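Local coordinates for E3 ubiquitin-protein ligase ORTHRUS 2 (Arabidopsis thaliana, PDB 7DUF) that probably acts as an E3 ubiquitin ligase, and carries a zinc-binding PHD finger whose peptide-recognition regions are shaped so that histone H3K4 peptide recognition is abrogated, at residues Gln10-Gly15 against Thr39-Ser44; Leu32-Cys37 against Gln58-Asp63. All blocks are in the same frame, centred on the assembly; numbering follows the deposited sequence.

Interaction 1 (Gln10-Gly15 against Thr39-Ser44); sequences QLPCDG and TPWHVS. With ZN (zinc ion), chain D.
Pro12 lies over one face of the Trp41 indole, its CB 3.7 Å from the centroid of the six-membered ring and 13° off the ring normal, a CH-pi contact placed almost over the middle of the benzene part. The backbone leading into the proline follows the same ring outward: Pro12 N sits above CZ3, while the carbonyl carbon of Gln10 comes in at the edge, near the ring plane, 4.0 Å from Trp41 CZ3. The indole reaches this chain because its CG stands anti to the carbonyl carbon (chi1 -68°), which swings the six-membered ring toward residues 10-12 although the CB itself does not face them. Trp59 meets the same indole edge-to-face. The second flat group, the imidazole of His42, is packed from within its own segment: Ser44 CB lies above the rim of one face, 3.4 Å from the plane. His42 ND1 binds zinc at 2.1 Å, and its NE2 is hydrogen-bonded to Glu30, a second-shell carboxylate that would help to fix the rotation of the ring and may make the imidazole a stronger zinc ligand.

Next to the proline, the backbone itself joins the two segments. Cys13 N donates to Pro40 O over 3.0 Å, a bent bond with an N-H...O angle of 134°. Beside it, Cys13 CB packs on Pro40 CG at 3.8 Å, and Thr39 CG2 flanks Pro12 CB, 3.9 Å away, at a similar height above the indole plane. The amide end of Gln10 turns to another loop, where OE1 accepts from Ser47 N. Cys19, Cys22 and Cys45 complete the four ligands of the zinc bound by His42, so the N-terminal chain crosses strand 40-42, which carries the histidine of the three-cysteine, one-histidine site of a PHD finger.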
ATOM      1  N   GLN A  10       6.069  16.811  -9.455  1.00 70.49           N
ATOM      2  CA  GLN A  10       5.747  16.081  -8.239  1.00 67.21           C
ATOM      3  C   GLN A  10       7.000  15.903  -7.394  1.00 69.46           C
ATOM      4  O   GLN A  10       8.095  15.688  -7.924  1.00 73.74           O
ATOM      5  CB  GLN A  10       5.139  14.716  -8.567  1.00 63.20           C
ATOM      6  CG  GLN A  10       4.116  14.744  -9.690  1.00 63.60           C
ATOM      7  CD  GLN A  10       3.878  13.376 -10.297  1.00 67.60           C
ATOM      8  OE1 GLN A  10       3.185  12.538  -9.719  1.00 71.81           O
ATOM      9  NE2 GLN A  10       4.457  13.141 -11.470  1.00 73.13           N
ATOM     10  N   LEU A  11       6.834  15.989  -6.074  1.00 70.57           N
ATOM     11  CA  LEU A  11       7.946  15.898  -5.145  1.00 63.62           C
ATOM     12  C   LEU A  11       7.707  14.782  -4.133  1.00 66.13           C
ATOM     13  O   LEU A  11       6.568  14.572  -3.702  1.00 71.13           O
ATOM     14  CB  LEU A  11       8.153  17.228  -4.404  1.00 65.04           C
ATOM     15  CG  LEU A  11       9.013  18.264  -5.133  1.00 67.44           C
ATOM     16  CD1 LEU A  11       8.177  19.039  -6.138  1.00 69.03           C
ATOM     17  CD2 LEU A  11       9.682  19.214  -4.152  1.00 73.63           C
ATOM     18  N   PRO A  12       8.755  14.054  -3.735  1.00 64.97           N
ATOM     19  CA  PRO A  12       8.570  12.962  -2.772  1.00 58.91           C
ATOM     20  C   PRO A  12       8.526  13.451  -1.333  1.00 63.95           C
ATOM     21  O   PRO A  12       8.234  14.623  -1.074  1.00 66.17           O
ATOM     22  CB  PRO A  12       9.794  12.074  -3.024  1.00 58.28           C
ATOM     23  CG  PRO A  12      10.854  13.043  -3.434  1.00 63.24           C
ATOM     24  CD  PRO A  12      10.155  14.159  -4.187  1.00 69.22           C
ATOM     25  N   CYS A  13       8.814  12.559  -0.391  1.00 64.01           N
ATOM     26  CA  CYS A  13       8.803  12.897   1.024  1.00 65.07           C
ATOM     27  C   CYS A  13      10.223  13.122   1.536  1.00 77.48           C
ATOM     28  O   CYS A  13      11.214  12.923   0.830  1.00 76.78           O
ATOM     29  CB  CYS A  13       8.103  11.806   1.838  1.00 69.69           C
ATOM     30  SG  CYS A  13       6.308  12.012   1.968  1.00 88.23           S
ATOM     31  N   ASP A  14      10.300  13.529   2.805  1.00 88.06           N
ATOM     32  CA  ASP A  14      11.545  14.054   3.356  1.00 82.37           C
ATOM     33  C   ASP A  14      12.589  12.964   3.558  1.00 84.38           C
ATOM     34  O   ASP A  14      13.772  13.166   3.258  1.00 95.14           O
ATOM     35  CB  ASP A  14      11.271  14.742   4.692  1.00 81.68           C
ATOM     36  CG  ASP A  14      11.886  16.114   4.773  1.00 90.32           C
ATOM     37  OD1 ASP A  14      11.490  16.888   5.670  1.00 97.22           O
ATOM     38  OD2 ASP A  14      12.748  16.428   3.925  1.00100.66           O
ATOM     39  N   GLY A  15      12.172  11.806   4.065  1.00 88.69           N
ATOM     40  CA  GLY A  15      13.038  10.901   4.774  1.00 92.83           C
ATOM     41  C   GLY A  15      12.880  11.024   6.275  1.00 92.99           C
ATOM     42  O   GLY A  15      13.138  10.063   7.006  1.00 97.21           O
ATOM     43  N   THR A  39      10.965   4.914  -2.007  1.00 72.09           N
ATOM     44  CA  THR A  39      10.842   6.293  -1.555  1.00 67.21           C
ATOM     45  C   THR A  39       9.399   6.571  -1.179  1.00 71.65           C
ATOM     46  O   THR A  39       8.492   6.238  -1.955  1.00 70.36           O
ATOM     47  CB  THR A  39      11.288   7.266  -2.645  1.00 66.95           C
ATOM     48  OG1 THR A  39      12.551   6.848  -3.176  1.00 79.69           O
ATOM     49  CG2 THR A  39      11.422   8.673  -2.080  1.00 62.49           C
ATOM     50  N   PRO A  40       9.133   7.148  -0.010  1.00 69.62           N
ATOM     51  CA  PRO A  40       7.749   7.471   0.349  1.00 63.00           C
ATOM     52  C   PRO A  40       7.260   8.702  -0.398  1.00 64.96           C
ATOM     53  O   PRO A  40       7.981   9.691  -0.551  1.00 71.84           O
ATOM     54  CB  PRO A  40       7.824   7.727   1.858  1.00 63.81           C
ATOM     55  CG  PRO A  40       9.222   8.184   2.086  1.00 67.88           C
ATOM     56  CD  PRO A  40      10.079   7.468   1.073  1.00 70.83           C
ATOM     57  N   TRP A  41       6.022   8.626  -0.875  1.00 61.39           N
ATOM     58  CA  TRP A  41       5.386   9.722  -1.588  1.00 57.51           C
ATOM     59  C   TRP A  41       4.047  10.034  -0.941  1.00 66.94           C
ATOM     60  O   TRP A  41       3.344   9.129  -0.480  1.00 79.06           O
ATOM     61  CB  TRP A  41       5.177   9.386  -3.072  1.00 56.54           C
ATOM     62  CG  TRP A  41       6.446   9.288  -3.855  1.00 55.05           C
ATOM     63  CD1 TRP A  41       7.385   8.304  -3.769  1.00 60.79           C
ATOM     64  CD2 TRP A  41       6.916  10.204  -4.852  1.00 57.22           C
ATOM     65  NE1 TRP A  41       8.414   8.553  -4.644  1.00 63.64           N
ATOM     66  CE2 TRP A  41       8.149   9.713  -5.323  1.00 58.50           C
ATOM     67  CE3 TRP A  41       6.414  11.394  -5.390  1.00 64.59           C
ATOM     68  CZ2 TRP A  41       8.888  10.367  -6.306  1.00 66.33           C
ATOM     69  CZ3 TRP A  41       7.151  12.044  -6.366  1.00 67.35           C
ATOM     70  CH2 TRP A  41       8.373  11.529  -6.814  1.00 66.88           C
ATOM     71  N   HIS A  42       3.698  11.318  -0.904  1.00 62.94           N
ATOM     72  CA  HIS A  42       2.389  11.738  -0.418  1.00 66.26           C
ATOM     73  C   HIS A  42       1.370  11.502  -1.525  1.00 66.79           C
ATOM     74  O   HIS A  42       1.396  12.181  -2.557  1.00 70.86           O
ATOM     75  CB  HIS A  42       2.419  13.201   0.010  1.00 72.80           C
ATOM     76  CG  HIS A  42       1.180  13.644   0.723  1.00 71.33           C
ATOM     77  ND1 HIS A  42       0.888  14.971   0.956  1.00 80.40           N
ATOM     78  CD2 HIS A  42       0.157  12.935   1.254  1.00 71.84           C
ATOM     79  CE1 HIS A  42      -0.261  15.060   1.599  1.00 80.58           C
ATOM     80  NE2 HIS A  42      -0.727  13.839   1.792  1.00 75.56           N
ATOM     81  N   VAL A  43       0.468  10.539  -1.312  1.00 66.93           N
ATOM     82  CA  VAL A  43      -0.446  10.120  -2.372  1.00 69.22           C
ATOM     83  C   VAL A  43      -1.391  11.247  -2.764  1.00 67.89           C
ATOM     84  O   VAL A  43      -1.895  11.278  -3.893  1.00 72.38           O
ATOM     85  CB  VAL A  43      -1.215   8.852  -1.944  1.00 69.50           C
ATOM     86  CG1 VAL A  43      -2.454   9.210  -1.133  1.00 68.06           C
ATOM     87  CG2 VAL A  43      -1.585   8.019  -3.162  1.00 70.47           C
ATOM     88  N   SER A  44      -1.639  12.194  -1.857  1.00 70.30           N
ATOM     89  CA  SER A  44      -2.517  13.311  -2.186  1.00 69.70           C
ATOM     90  C   SER A  44      -1.876  14.232  -3.217  1.00 71.83           C
ATOM     91  O   SER A  44      -2.559  14.738  -4.114  1.00 73.67           O
ATOM     92  CB  SER A  44      -2.873  14.089  -0.920  1.00 73.45           C
ATOM     93  OG  SER A  44      -3.011  15.473  -1.196  1.00 88.21           O
TER
HETATM   94 ZN    ZN D 402       1.911  16.588   0.131  1.00 94.69          ZN

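Interaction 2 (Leu32-Cys37 against Gln58-Asp63); sequences LTCGTC and QWHCPD. With ZN (zinc ion), chain C.
The thiolate sulfur of Cys34 is gripped by zinc, at 2.3 Å, and by backbone N-H groups from both segments. Cys61 N points almost straight at Cys34 SG, 3.3 Å away with an N-H...S angle of 174°; Thr36 N is a second donor, and Cys37 N adds a weak third. Such donors probably draw off part of the sulfur's negative charge. With SG anti to the backbone N (chi1 -179°), Cys34 extends to the metal shared with Cys37 and Cys61; Cys64 is the fourth ligand. One residue on, Gly35 N donates to Trp59 O at 3.0 Å, nearly in line with the carbonyl bond. Leu32 CD1 stands over one face of the Trp59 indole, 3.6 Å from the five-membered ring centroid, while the amide of Cys61, in the same loop as the tryptophan, lies more loosely above the rim of the other. Thr33 O meets the indole edge at Trp59 CE3, 3.6 Å away. The four-cysteine zinc site thus ties the turn after strand 31-33 to the loop following helix 53-57, while Cys61 touches Trp41 of the neighbouring strand 40-42 and Leu32 also touches Leu57 of the second subunit.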
ATOM      1  N   LEU A  32       2.571   6.336   0.399  1.00 66.86           N
ATOM      2  CA  LEU A  32       2.862   5.257  -0.534  1.00 66.02           C
ATOM      3  C   LEU A  32       4.360   5.215  -0.782  1.00 71.53           C
ATOM      4  O   LEU A  32       4.967   6.245  -1.093  1.00 72.59           O
ATOM      5  CB  LEU A  32       2.114   5.446  -1.859  1.00 63.37           C
ATOM      6  CG  LEU A  32       1.098   4.371  -2.246  1.00 71.38           C
ATOM      7  CD1 LEU A  32       0.721   4.490  -3.713  1.00 67.74           C
ATOM      8  CD2 LEU A  32       1.644   2.983  -1.939  1.00 77.90           C
ATOM      9  N   THR A  33       4.953   4.034  -0.644  1.00 71.16           N
ATOM     10  CA  THR A  33       6.371   3.840  -0.902  1.00 73.86           C
ATOM     11  C   THR A  33       6.556   3.075  -2.205  1.00 74.18           C
ATOM     12  O   THR A  33       5.767   2.181  -2.531  1.00 74.46           O
ATOM     13  CB  THR A  33       7.054   3.093   0.249  1.00 70.18           C
ATOM     14  OG1 THR A  33       6.976   1.680   0.021  1.00 88.85           O
ATOM     15  CG2 THR A  33       6.388   3.429   1.575  1.00 77.34           C
ATOM     16  N   CYS A  34       7.596   3.438  -2.948  1.00 70.75           N
ATOM     17  CA  CYS A  34       7.863   2.814  -4.233  1.00 66.11           C
ATOM     18  C   CYS A  34       8.352   1.381  -4.044  1.00 74.22           C
ATOM     19  O   CYS A  34       9.043   1.057  -3.076  1.00 80.73           O
ATOM     20  CB  CYS A  34       8.900   3.628  -5.008  1.00 70.33           C
ATOM     21  SG  CYS A  34       9.321   2.987  -6.644  1.00 81.62           S
ATOM     22  N   GLY A  35       7.973   0.514  -4.981  1.00 82.82           N
ATOM     23  CA  GLY A  35       8.449  -0.855  -4.957  1.00 79.37           C
ATOM     24  C   GLY A  35       9.840  -1.053  -5.515  1.00 78.92           C
ATOM     25  O   GLY A  35      10.379  -2.161  -5.430  1.00 83.21           O
ATOM     26  N   THR A  36      10.435  -0.002  -6.080  1.00 74.63           N
ATOM     27  CA  THR A  36      11.760  -0.079  -6.683  1.00 75.43           C
ATOM     28  C   THR A  36      12.786   0.650  -5.822  1.00 75.59           C
ATOM     29  O   THR A  36      13.694   0.019  -5.278  1.00 81.15           O
ATOM     30  CB  THR A  36      11.729   0.486  -8.105  1.00 77.42           C
ATOM     31  OG1 THR A  36      10.984  -0.395  -8.955  1.00 75.30           O
ATOM     32  CG2 THR A  36      13.141   0.633  -8.655  1.00 78.02           C
ATOM     33  N   CYS A  37      12.663   1.969  -5.674  1.00 74.71           N
ATOM     34  CA  CYS A  37      13.597   2.755  -4.881  1.00 74.05           C
ATOM     35  C   CYS A  37      13.188   2.875  -3.417  1.00 75.48           C
ATOM     36  O   CYS A  37      13.991   3.349  -2.606  1.00 77.88           O
ATOM     37  CB  CYS A  37      13.744   4.156  -5.481  1.00 73.37           C
ATOM     38  SG  CYS A  37      12.230   5.143  -5.433  1.00 81.80           S
ATOM     39  N   GLN A  58       1.773  -3.039  -6.052  1.00 79.07           N
ATOM     40  CA  GLN A  58       3.040  -2.946  -6.774  1.00 79.65           C
ATOM     41  C   GLN A  58       3.178  -1.565  -7.418  1.00 83.75           C
ATOM     42  O   GLN A  58       3.369  -1.415  -8.624  1.00 89.56           O
ATOM     43  CB  GLN A  58       3.140  -4.059  -7.812  1.00 77.10           C
ATOM     44  N   TRP A  59       3.072  -0.541  -6.574  1.00 77.43           N
ATOM     45  CA  TRP A  59       3.137   0.834  -7.043  1.00 71.04           C
ATOM     46  C   TRP A  59       4.574   1.239  -7.333  1.00 78.34           C
ATOM     47  O   TRP A  59       5.495   0.899  -6.585  1.00 78.48           O
ATOM     48  CB  TRP A  59       2.532   1.788  -6.013  1.00 68.28           C
ATOM     49  CG  TRP A  59       2.523   3.210  -6.477  1.00 68.19           C
ATOM     50  CD1 TRP A  59       1.740   3.746  -7.456  1.00 70.28           C
ATOM     51  CD2 TRP A  59       3.347   4.276  -5.993  1.00 72.75           C
ATOM     52  NE1 TRP A  59       2.020   5.083  -7.606  1.00 67.19           N
ATOM     53  CE2 TRP A  59       3.002   5.433  -6.720  1.00 67.95           C
ATOM     54  CE3 TRP A  59       4.340   4.367  -5.012  1.00 69.38           C
ATOM     55  CZ2 TRP A  59       3.615   6.664  -6.498  1.00 68.93           C
ATOM     56  CZ3 TRP A  59       4.946   5.589  -4.793  1.00 70.17           C
ATOM     57  CH2 TRP A  59       4.581   6.721  -5.532  1.00 69.57           C
ATOM     58  N   HIS A  60       4.758   1.977  -8.423  1.00 74.57           N
ATOM     59  CA  HIS A  60       6.063   2.471  -8.833  1.00 73.70           C
ATOM     60  C   HIS A  60       6.001   3.987  -8.949  1.00 74.16           C
ATOM     61  O   HIS A  60       5.123   4.528  -9.630  1.00 74.75           O
ATOM     62  CB  HIS A  60       6.496   1.831 -10.154  1.00 81.87           C
ATOM     63  CG  HIS A  60       6.701   0.350 -10.059  1.00 95.51           C
ATOM     64  ND1 HIS A  60       7.241  -0.253  -8.944  1.00 96.74           N
ATOM     65  CD2 HIS A  60       6.424  -0.649 -10.929  1.00101.46           C
ATOM     66  CE1 HIS A  60       7.296  -1.558  -9.134  1.00 99.56           C
ATOM     67  NE2 HIS A  60       6.806  -1.826 -10.331  1.00105.70           N
ATOM     68  N   CYS A  61       6.930   4.662  -8.277  1.00 73.60           N
ATOM     69  CA  CYS A  61       6.878   6.106  -8.138  1.00 62.41           C
ATOM     70  C   CYS A  61       7.126   6.795  -9.479  1.00 66.24           C
ATOM     71  O   CYS A  61       7.676   6.193 -10.405  1.00 75.39           O
ATOM     72  CB  CYS A  61       7.898   6.564  -7.099  1.00 69.04           C
ATOM     73  SG  CYS A  61       9.592   6.696  -7.694  1.00 77.98           S
ATOM     74  N   PRO A  62       6.712   8.062  -9.609  1.00 63.24           N
ATOM     75  CA  PRO A  62       6.883   8.762 -10.894  1.00 65.46           C
ATOM     76  C   PRO A  62       8.321   8.820 -11.380  1.00 71.37           C
ATOM     77  O   PRO A  62       8.550   8.864 -12.595  1.00 77.65           O
ATOM     78  CB  PRO A  62       6.333  10.162 -10.596  1.00 61.69           C
ATOM     79  CG  PRO A  62       5.335   9.945  -9.517  1.00 58.55           C
ATOM     80  CD  PRO A  62       5.908   8.853  -8.658  1.00 62.19           C
ATOM     81  N   ASP A  63       9.300   8.825 -10.474  1.00 75.87           N
ATOM     82  CA  ASP A  63      10.694   8.852 -10.908  1.00 77.07           C
ATOM     83  C   ASP A  63      11.136   7.503 -11.463  1.00 80.76           C
ATOM     84  O   ASP A  63      12.056   7.448 -12.286  1.00 91.78           O
ATOM     85  CB  ASP A  63      11.598   9.277  -9.752  1.00 70.52           C
ATOM     86  CG  ASP A  63      11.783  10.781  -9.679  1.00 77.42           C
ATOM     87  OD1 ASP A  63      11.912  11.417 -10.747  1.00 77.37           O
ATOM     88  OD2 ASP A  63      11.799  11.327  -8.556  1.00 79.30           O
TER
HETATM   89 ZN    ZN C 401      10.758   4.741  -7.193  1.00 98.99          ZN

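The centres of the two interactions are 10 Å apart, and their segments alternate along the chain: 10-15, 32-37, 39-44, 58-63. Strands 31-33 and 40-42 pair antiparallel in one small sheet, so each interaction contributes one strand to it, and probable hydrogen bonds run from Trp41 N to Leu32 O and from Cys34 N to Thr39 O. Interaction 1 holds the histidine of one zinc site, interaction 2 three of the four cysteines of the other, in the interleaved cross-brace order of PHD fingers. With so little helix and strand, the domain probably depends for its shape on the two metals and on Trp41, whose indole lies between them.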